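Local coordinates for protein glutathione S-transferase (Xanthomonas axonopodis pv. citri, PDB 6NV6) that catalyses, as a theta class glutathione transferase, the conjugation of glutathione to electrophilic substrates, and may also act as a dehalogenase, at residues A[12-15]-A[16-19]; A[18-21]-A[22-26]; A[84-88]-A[89-93]; A[112-115]-A[116-120]. All blocks are in the same frame, centred on the assembly; numbering follows the deposited sequence.

Contact 1: residues A[12-15]-A[16-19]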
loop_
_atom_site.group_PDB
_atom_site.type_symbol
_atom_site.label_atom_id
_atom_site.label_comp_id
_atom_site.label_asym_id
_atom_site.label_seq_id
_atom_site.Cartn_x
_atom_site.Cartn_y
_atom_site.Cartn_z
ATOM N N SER A 12 -5.782 4.381 -7.127
ATOM C CA SER A 12 -4.746 5.021 -6.328
ATOM C C SER A 12 -4.266 4.077 -5.228
ATOM O O SER A 12 -5.065 3.374 -4.597
ATOM C CB SER A 12 -5.276 6.318 -5.718
ATOM O OG SER A 12 -4.620 6.632 -4.494
ATOM N N SER A 13 -2.950 4.062 -5.011
ATOM C CA SER A 13 -2.363 3.175 -4.007
ATOM C C SER A 13 -2.754 3.591 -2.594
ATOM O O SER A 13 -2.915 2.741 -1.706
ATOM C CB SER A 13 -0.831 3.160 -4.165
ATOM O OG SER A 13 -0.420 2.374 -5.279
ATOM N N ASN A 14 -2.911 4.894 -2.379
ATOM C CA ASN A 14 -3.345 5.379 -1.080
ATOM C C ASN A 14 -4.780 4.957 -0.792
ATOM O O ASN A 14 -5.101 4.542 0.329
ATOM C CB ASN A 14 -3.201 6.894 -1.028
ATOM C CG ASN A 14 -1.764 7.335 -0.842
ATOM O OD1 ASN A 14 -0.938 6.580 -0.336
ATOM N ND2 ASN A 14 -1.462 8.563 -1.235
ATOM N N VAL A 15 -5.653 5.039 -1.798
ATOM C CA VAL A 15 -7.028 4.599 -1.623
ATOM C C VAL A 15 -7.072 3.080 -1.479
ATOM O O VAL A 15 -7.855 2.537 -0.688
ATOM C CB VAL A 15 -7.884 5.112 -2.802
ATOM C CG1 VAL A 15 -9.328 4.624 -2.702
ATOM C CG2 VAL A 15 -7.822 6.646 -2.901
ATOM N N ARG A 16 -6.200 2.372 -2.204
ATOM C CA ARG A 16 -6.105 0.927 -2.031
ATOM C C ARG A 16 -5.783 0.570 -0.589
ATOM O O ARG A 16 -6.352 -0.376 -0.033
ATOM C CB ARG A 16 -5.036 0.353 -2.954
ATOM C CG ARG A 16 -5.442 0.229 -4.406
ATOM C CD ARG A 16 -4.254 -0.241 -5.245
ATOM N NE ARG A 16 -4.615 -0.417 -6.645
ATOM C CZ ARG A 16 -4.071 0.258 -7.651
ATOM N NH1 ARG A 16 -3.114 1.147 -7.415
ATOM N NH2 ARG A 16 -4.486 0.035 -8.890
ATOM N N LYS A 17 -4.857 1.315 0.024
ATOM C CA LYS A 17 -4.519 1.115 1.430
ATOM C C LYS A 17 -5.761 1.108 2.300
ATOM O O LYS A 17 -5.902 0.272 3.202
ATOM C CB LYS A 17 -3.601 2.231 1.916
ATOM C CG LYS A 17 -2.197 2.223 1.394
ATOM C CD LYS A 17 -1.430 3.260 2.175
ATOM C CE LYS A 17 -0.335 3.900 1.376
ATOM N NZ LYS A 17 0.005 5.179 2.035
ATOM N N ALA A 18 -6.670 2.046 2.048
ATOM C CA ALA A 18 -7.845 2.171 2.891
ATOM C C ALA A 18 -8.877 1.098 2.570
ATOM O O ALA A 18 -9.455 0.506 3.488
ATOM C CB ALA A 18 -8.443 3.568 2.730
ATOM N N LEU A 19 -9.109 0.828 1.275
ATOM C CA LEU A 19 -10.072 -0.203 0.888
ATOM C C LEU A 19 -9.642 -1.558 1.410
ATOM O O LEU A 19 -10.453 -2.308 1.970
ATOM C CB LEU A 19 -10.224 -0.253 -0.631
ATOM C CG LEU A 19 -10.685 1.096 -1.169
ATOM C CD1 LEU A 19 -10.596 1.182 -2.679
ATOM C CD2 LEU A 19 -12.086 1.405 -0.664
#
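Lys17 reaches back along the first turn of helix 13-25 to Asn14, and its NZ donates to OD1 of that amide over 2.9 Å. The two side chains run side by side, and the lysine chain bends at its third torsion (-149°) to bring NZ to the oxygen. The donor stands tilted 29° from the amide carbonyl plane. Asn69 OD1 is a second acceptor for NZ, so two oxygens grip a buried ammonium beside helix 68-79. Ser12 is the N-cap: its OG accepts from Val15 N at 3.3 Å and more weakly from Asn14 N. This helix links strands 4-7 and 29-32 in a beta-alpha-beta unit of the thioredoxin-like N-terminal domain. In the backbone, Arg16 N donates to Ser12 O, Lys17 N to Ser13 O, and Leu19 N to Val15 O at 2.9 Å. Apolar contact comes from Val15 CG1, which meets Leu19 CD1 at 3.7 Å, the two side chains pointing the same way. Arg16 extends from CG to NE past Ser12 O, which lies 3.2 Å from its CG. Its guanidinium has Ser13 OG near its edge, with 3.7 Å from that oxygen to Arg16 NH1, while NH2 bonds to Thr204 OG1 near the C-terminus.

Contact 2: residues A[18-21]-A[22-26]; sequences ALWC and AEEAG
Trp20 NE1 donates to Glu24 OE2 across one turn of helix 13-25, a bond of 2.7 Å with an N-H...O angle of 146°. The helix is the crossover of the beta-alpha-beta unit formed with strands 4-7 and 29-32, in the thioredoxin-like half of the transferase. Glu24 uses the anti lone pair of OE2, and the oxygen sits 22° out of the indole plane. Arg195 NE makes a salt bridge to the same OE2, which therefore serves two donors; the arginine probably helps keep the carboxylate ionised. The glutamate folds at its second torsion (-70°), and this turns the carboxylate back toward the ring. Glu23 points its carboxylate elsewhere, to Tyr29 OH and Arg200 NE. Backbone bonds of the helix join Ala22 N to Ala18 O, Glu23 N to Leu19 O and Glu24 N to Trp20 O, each 2.8 Å long, and Ala25 N to Cys21 O. Farther out, Tyr198 meets the Trp20 ring edge-to-face, and Cys21 packs on Val72 and Leu75 of helix 68-79. Beside the indole bond, Glu24 CG packs 3.5 Å from Trp20 CD1.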
loop_
_atom_site.group_PDB
_atom_site.type_symbol
_atom_site.label_atom_id
_atom_site.label_comp_id
_atom_site.label_asym_id
_atom_site.label_seq_id
_atom_site.Cartn_x
_atom_site.Cartn_y
_atom_site.Cartn_z
ATOM N N ALA A 18 -6.670 2.046 2.048
ATOM C CA ALA A 18 -7.845 2.171 2.891
ATOM C C ALA A 18 -8.877 1.098 2.570
ATOM O O ALA A 18 -9.455 0.506 3.488
ATOM C CB ALA A 18 -8.443 3.568 2.730
ATOM N N LEU A 19 -9.109 0.828 1.275
ATOM C CA LEU A 19 -10.072 -0.203 0.888
ATOM C C LEU A 19 -9.642 -1.558 1.410
ATOM O O LEU A 19 -10.453 -2.308 1.970
ATOM C CB LEU A 19 -10.224 -0.253 -0.631
ATOM C CG LEU A 19 -10.685 1.096 -1.169
ATOM C CD1 LEU A 19 -10.596 1.182 -2.679
ATOM C CD2 LEU A 19 -12.086 1.405 -0.664
ATOM N N TRP A 20 -8.357 -1.871 1.269
ATOM C CA TRP A 20 -7.849 -3.139 1.770
ATOM C C TRP A 20 -8.053 -3.253 3.282
ATOM O O TRP A 20 -8.481 -4.301 3.784
ATOM C CB TRP A 20 -6.374 -3.262 1.389
ATOM C CG TRP A 20 -5.710 -4.510 1.851
ATOM C CD1 TRP A 20 -6.310 -5.651 2.295
ATOM C CD2 TRP A 20 -4.302 -4.741 1.916
ATOM N NE1 TRP A 20 -5.363 -6.573 2.635
ATOM C CE2 TRP A 20 -4.118 -6.045 2.401
ATOM C CE3 TRP A 20 -3.176 -3.973 1.603
ATOM C CZ2 TRP A 20 -2.841 -6.604 2.587
ATOM C CZ3 TRP A 20 -1.912 -4.529 1.777
ATOM C CH2 TRP A 20 -1.754 -5.825 2.269
ATOM N N CYS A 21 -7.755 -2.185 4.024
ATOM C CA CYS A 21 -7.949 -2.207 5.471
ATOM C C CYS A 21 -9.421 -2.366 5.841
ATOM O O CYS A 21 -9.777 -3.194 6.693
ATOM C CB CYS A 21 -7.369 -0.938 6.086
ATOM S SG CYS A 21 -7.189 -1.091 7.850
ATOM N N ALA A 22 -10.288 -1.566 5.220
ATOM C CA ALA A 22 -11.719 -1.770 5.389
ATOM C C ALA A 22 -12.081 -3.235 5.173
ATOM O O ALA A 22 -12.698 -3.872 6.037
ATOM C CB ALA A 22 -12.486 -0.876 4.421
ATOM N N GLU A 23 -11.659 -3.791 4.032
ATOM C CA GLU A 23 -11.986 -5.173 3.698
ATOM C C GLU A 23 -11.455 -6.148 4.746
ATOM O O GLU A 23 -12.171 -7.060 5.169
ATOM C CB GLU A 23 -11.447 -5.509 2.311
ATOM C CG GLU A 23 -12.193 -4.813 1.189
ATOM C CD GLU A 23 -13.485 -5.524 0.812
ATOM O OE1 GLU A 23 -13.528 -6.774 0.917
ATOM O OE2 GLU A 23 -14.460 -4.833 0.421
ATOM N N GLU A 24 -10.203 -5.969 5.188
ATOM C CA GLU A 24 -9.654 -6.836 6.234
ATOM C C GLU A 24 -10.520 -6.839 7.489
ATOM O O GLU A 24 -10.557 -7.831 8.222
ATOM C CB GLU A 24 -8.228 -6.406 6.609
ATOM C CG GLU A 24 -7.145 -6.670 5.564
ATOM C CD GLU A 24 -6.804 -8.148 5.375
ATOM O OE1 GLU A 24 -7.274 -8.993 6.165
ATOM O OE2 GLU A 24 -6.056 -8.464 4.425
ATOM N N ALA A 25 -11.206 -5.735 7.763
ATOM C CA ALA A 25 -12.000 -5.586 8.973
ATOM C C ALA A 25 -13.416 -6.116 8.826
ATOM O O ALA A 25 -14.087 -6.338 9.838
ATOM C CB ALA A 25 -12.065 -4.109 9.381
ATOM N N GLY A 26 -13.895 -6.294 7.600
ATOM C CA GLY A 26 -15.212 -6.833 7.366
ATOM C C GLY A 26 -16.354 -5.867 7.575
ATOM O O GLY A 26 -17.515 -6.288 7.484
#

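Contact 3: residues A[84-88]-A[89-93]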
loop_
_atom_site.group_PDB
_atom_site.type_symbol
_atom_site.label_atom_id
_atom_site.label_comp_id
_atom_site.label_asym_id
_atom_site.label_seq_id
_atom_site.Cartn_x
_atom_site.Cartn_y
_atom_site.Cartn_z
ATOM N N TYR A 84 -3.830 -4.752 14.651
ATOM C CA TYR A 84 -3.191 -3.706 15.440
ATOM C C TYR A 84 -2.497 -4.359 16.624
ATOM O O TYR A 84 -3.144 -4.635 17.644
ATOM C CB TYR A 84 -4.230 -2.676 15.898
ATOM C CG TYR A 84 -3.719 -1.549 16.772
ATOM C CD1 TYR A 84 -3.563 -1.725 18.141
ATOM C CD2 TYR A 84 -3.399 -0.307 16.231
ATOM C CE1 TYR A 84 -3.095 -0.705 18.946
ATOM C CE2 TYR A 84 -2.939 0.733 17.033
ATOM C CZ TYR A 84 -2.790 0.522 18.392
ATOM O OH TYR A 84 -2.333 1.523 19.219
ATOM N N PRO A 85 -1.200 -4.668 16.528
ATOM C CA PRO A 85 -0.485 -5.251 17.673
ATOM C C PRO A 85 -0.574 -4.355 18.900
ATOM O O PRO A 85 -0.322 -3.148 18.833
ATOM C CB PRO A 85 0.957 -5.385 17.166
ATOM C CG PRO A 85 0.863 -5.355 15.689
ATOM C CD PRO A 85 -0.320 -4.484 15.363
ATOM N N GLN A 86 -0.945 -4.955 20.039
ATOM C CA GLN A 86 -1.209 -4.157 21.230
ATOM C C GLN A 86 0.068 -3.769 21.974
ATOM O O GLN A 86 0.119 -2.692 22.572
ATOM C CB GLN A 86 -2.181 -4.900 22.144
ATOM C CG GLN A 86 -3.661 -4.684 21.764
ATOM C CD GLN A 86 -4.244 -3.337 22.234
ATOM O OE1 GLN A 86 -3.512 -2.388 22.554
ATOM N NE2 GLN A 86 -5.571 -3.257 22.267
ATOM N N ALA A 87 1.102 -4.597 21.937
ATOM C CA ALA A 87 2.352 -4.209 22.585
ATOM C C ALA A 87 3.091 -3.174 21.739
ATOM O O ALA A 87 3.348 -3.420 20.552
ATOM C CB ALA A 87 3.256 -5.413 22.815
ATOM N N PRO A 88 3.471 -2.027 22.315
ATOM C CA PRO A 88 4.128 -0.987 21.506
ATOM C C PRO A 88 5.349 -1.489 20.763
ATOM O O PRO A 88 5.576 -1.103 19.612
ATOM C CB PRO A 88 4.489 0.080 22.548
ATOM C CG PRO A 88 3.443 -0.085 23.618
ATOM C CD PRO A 88 3.168 -1.567 23.684
ATOM N N ALA A 89 6.126 -2.374 21.387
ATOM C CA ALA A 89 7.372 -2.835 20.783
ATOM C C ALA A 89 7.129 -3.664 19.529
ATOM O O ALA A 89 7.962 -3.649 18.615
ATOM C CB ALA A 89 8.183 -3.637 21.804
ATOM N N GLU A 90 6.016 -4.402 19.465
ATOM C CA GLU A 90 5.748 -5.191 18.267
ATOM C C GLU A 90 5.069 -4.358 17.189
ATOM O O GLU A 90 5.352 -4.535 16.001
ATOM C CB GLU A 90 4.910 -6.422 18.610
ATOM C CG GLU A 90 5.695 -7.486 19.359
ATOM C CD GLU A 90 4.816 -8.424 20.174
ATOM O OE1 GLU A 90 3.578 -8.420 19.971
ATOM O OE2 GLU A 90 5.370 -9.161 21.025
ATOM N N ARG A 91 4.174 -3.454 17.584
ATOM C CA ARG A 91 3.590 -2.517 16.629
ATOM C C ARG A 91 4.668 -1.715 15.906
ATOM O O ARG A 91 4.557 -1.445 14.699
ATOM C CB ARG A 91 2.632 -1.581 17.360
ATOM C CG ARG A 91 1.525 -1.021 16.517
ATOM C CD ARG A 91 0.772 0.015 17.315
ATOM N NE ARG A 91 0.364 -0.523 18.604
ATOM C CZ ARG A 91 0.508 0.114 19.757
ATOM N NH1 ARG A 91 1.048 1.318 19.790
ATOM N NH2 ARG A 91 0.108 -0.458 20.880
ATOM N N ALA A 92 5.719 -1.325 16.634
ATOM C CA ALA A 92 6.755 -0.477 16.064
ATOM C C ALA A 92 7.456 -1.159 14.901
ATOM O O ALA A 92 8.000 -0.479 14.022
ATOM C CB ALA A 92 7.764 -0.086 17.148
ATOM N N LEU A 93 7.452 -2.494 14.870
ATOM C CA LEU A 93 8.086 -3.202 13.763
ATOM C C LEU A 93 7.442 -2.841 12.433
ATOM O O LEU A 93 8.134 -2.474 11.478
ATOM C CB LEU A 93 8.028 -4.711 13.983
ATOM C CG LEU A 93 8.747 -5.239 15.213
ATOM C CD1 LEU A 93 8.226 -6.627 15.544
ATOM C CD2 LEU A 93 10.262 -5.252 14.991
HETATM O O HOH W 1 1.644 -7.014 20.758
#
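Arg91 folds its side chain back over the loop ahead of helix 88-118 and is held there by two backbone carbonyls. Its NE donates to Pro85 O at 2.7 Å, a nearly straight bond (163°) with the acceptor in the guanidinium plane. NH2 adds weak bonds to Pro85 O and to Gln86 O, the latter at 2.8 Å. CG stands anti to the backbone N and the chain bends at chi3 (-52°), which brings the guanidinium edge-on to the carbonyls of Pro85 and Gln86. The Pro85 ring packs on the arginine backbone, CB 3.8 Å from Arg91 N. Tyr84 lies against one face of the guanidinium, the two planes only 16° apart. Its OH sits over the centre, 3.2 Å from Arg91 CZ, but too poorly angled to hydrogen-bond to NE or NH1, while Arg91 CD makes a CH-pi contact 4.1 Å from the centroid of the Tyr84 ring. Ala87 O and, toward the rim, Pro88 CA lie over the opposite face. Pro88 belongs to the first turn, where its O accepts from Ala92 N at 3.0 Å. At the N-cap residue Ala87, O accepts from Arg91 N at 3.1 Å, and a water bridges Ala87 N to Glu90 OE1. The contact lies at the surface, in the connection from helix 68-79 to helix 88-118, where Tyr84 and Pro85 also touch Met160 and Ala159 of the loop before helix 163-174.

Contact 4: residues A[112-115]-A[116-120]; sequences LFWG and VVRTP
The C-terminal stretch of helix 88-118, a long helix of the all-helical GST domain, widens here into a pi-type turn at residues 116-118. Trp114 O consequently serves two donors, Arg118 N at 3.0 Å and, weakly, Thr119 N. Val117 N keeps a regular bond to Phe113 O. Two of the side-chain pairs meet over ring faces. Arg118 lays its aliphatic part across the indole of Trp114, and CD stands 3.6 Å from the centroid of the six-membered ring, only 6° off the normal. Its CB approaches the same ring system, 3.4 Å from Trp114 CE3. An extended chain from CG to NE then carries the guanidinium out above the five-membered ring, at most a weak cation-pi attraction at 5.0 Å from Arg118 CZ to the centroid, with Phe113 CE1 against its face 3.6 Å from CZ. The Phe113 ring and the guanidinium are almost perpendicular (83°), with the phenyl edge toward the guanidinium. Arg118 NH2 forms a salt bridge with the terminal carboxylate of Thr207, tying this helix to the C-terminus. Over one face of Phe113 lies Val117 CG2, 3.6 Å from the ring centroid and 21° off its normal. Leu112 and Val116 lie side by side and both pack on Ile129 of helix 126-146. Past the pi-type turn, Thr119 OG1 gives a weak hydrogen bond to Gly115 O at 3.0 Å.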
loop_
_atom_site.group_PDB
_atom_site.type_symbol
_atom_site.label_atom_id
_atom_site.label_comp_id
_atom_site.label_asym_id
_atom_site.label_seq_id
_atom_site.Cartn_x
_atom_site.Cartn_y
_atom_site.Cartn_z
ATOM N N LEU A 112 8.209 6.975 -11.053
ATOM C CA LEU A 112 8.383 5.848 -11.963
ATOM C C LEU A 112 7.054 5.459 -12.583
ATOM O O LEU A 112 6.932 5.330 -13.803
ATOM C CB LEU A 112 8.987 4.648 -11.229
ATOM C CG LEU A 112 9.103 3.406 -12.123
ATOM C CD1 LEU A 112 10.140 3.620 -13.213
ATOM C CD2 LEU A 112 9.424 2.174 -11.311
ATOM N N PHE A 113 6.036 5.295 -11.747
ATOM C CA PHE A 113 4.760 4.814 -12.254
ATOM C C PHE A 113 4.118 5.802 -13.218
ATOM O O PHE A 113 3.422 5.383 -14.148
ATOM C CB PHE A 113 3.814 4.514 -11.096
ATOM C CG PHE A 113 2.503 3.962 -11.532
ATOM C CD1 PHE A 113 1.444 4.810 -11.835
ATOM C CD2 PHE A 113 2.332 2.595 -11.694
ATOM C CE1 PHE A 113 0.219 4.307 -12.272
ATOM C CE2 PHE A 113 1.098 2.073 -12.126
ATOM C CZ PHE A 113 0.044 2.935 -12.413
ATOM N N TRP A 114 4.325 7.104 -13.026
ATOM C CA TRP A 114 3.699 8.062 -13.933
ATOM C C TRP A 114 4.325 7.981 -15.319
ATOM O O TRP A 114 3.617 7.834 -16.323
ATOM C CB TRP A 114 3.785 9.481 -13.364
ATOM C CG TRP A 114 2.472 9.924 -12.743
ATOM C CD1 TRP A 114 2.093 9.786 -11.430
ATOM C CD2 TRP A 114 1.360 10.548 -13.415
ATOM N NE1 TRP A 114 0.822 10.290 -11.245
ATOM C CE2 TRP A 114 0.350 10.763 -12.443
ATOM C CE3 TRP A 114 1.123 10.953 -14.738
ATOM C CZ2 TRP A 114 -0.877 11.366 -12.758
ATOM C CZ3 TRP A 114 -0.105 11.549 -15.047
ATOM C CH2 TRP A 114 -1.083 11.750 -14.061
ATOM N N GLY A 115 5.652 8.051 -15.389
ATOM C CA GLY A 115 6.356 7.954 -16.651
ATOM C C GLY A 115 6.060 6.737 -17.515
ATOM O O GLY A 115 6.314 6.758 -18.720
ATOM N N VAL A 116 5.528 5.669 -16.931
ATOM C CA VAL A 116 5.447 4.380 -17.597
ATOM C C VAL A 116 4.013 4.010 -17.932
ATOM O O VAL A 116 3.741 3.473 -19.006
ATOM C CB VAL A 116 6.114 3.290 -16.731
ATOM C CG1 VAL A 116 5.966 1.910 -17.363
ATOM C CG2 VAL A 116 7.572 3.631 -16.501
ATOM N N VAL A 117 3.083 4.306 -17.036
ATOM C CA VAL A 117 1.691 3.926 -17.222
ATOM C C VAL A 117 0.838 5.094 -17.704
ATOM O O VAL A 117 -0.230 4.868 -18.295
ATOM C CB VAL A 117 1.138 3.351 -15.903
ATOM C CG1 VAL A 117 -0.249 2.733 -16.087
ATOM C CG2 VAL A 117 2.137 2.356 -15.339
ATOM N N ARG A 118 1.293 6.333 -17.501
ATOM C CA ARG A 118 0.429 7.487 -17.650
ATOM C C ARG A 118 0.974 8.586 -18.553
ATOM O O ARG A 118 0.201 9.470 -18.936
ATOM C CB ARG A 118 0.109 8.078 -16.265
ATOM C CG ARG A 118 -0.954 7.274 -15.529
ATOM C CD ARG A 118 -1.243 7.792 -14.125
ATOM N NE ARG A 118 -2.142 6.882 -13.408
ATOM C CZ ARG A 118 -2.292 6.847 -12.083
ATOM N NH1 ARG A 118 -1.604 7.675 -11.309
ATOM N NH2 ARG A 118 -3.137 5.974 -11.535
ATOM N N THR A 119 2.250 8.562 -18.916
ATOM C CA THR A 119 2.672 9.601 -19.841
ATOM C C THR A 119 2.923 9.020 -21.232
ATOM O O THR A 119 3.384 7.879 -21.364
ATOM C CB THR A 119 3.941 10.312 -19.359
ATOM O OG1 THR A 119 5.051 9.408 -19.423
ATOM C CG2 THR A 119 3.774 10.805 -17.927
ATOM N N PRO A 120 2.602 9.774 -22.287
ATOM C CA PRO A 120 2.909 9.319 -23.648
ATOM C C PRO A 120 4.407 9.344 -23.915
ATOM O O PRO A 120 5.134 10.210 -23.418
ATOM C CB PRO A 120 2.169 10.329 -24.538
ATOM C CG PRO A 120 1.154 10.971 -23.648
ATOM C CD PRO A 120 1.787 10.999 -22.287
#

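Contacts 1 and 2 are overlapping, successive parts of helix 13-25, with its N-cap, in the thioredoxin-like domain; they share Ala18 and Leu19, and their centres are about 10 Å apart. Contact 3 follows along the chain at the start of helix 88-118, and contact 4 near the other end of that helix. Their centres are about 37 Å apart, on opposite sides of the chain's centre, so this one helix spans much of the molecule. Contact 3 comes within about 8 Å of contact 2 and contact 4 within about 5 Å of contact 1, nearest atoms in each case, without touching. The C-terminal part of helix 13-25 thus lies nearer the start of helix 88-118, its N-terminal part nearer the other end.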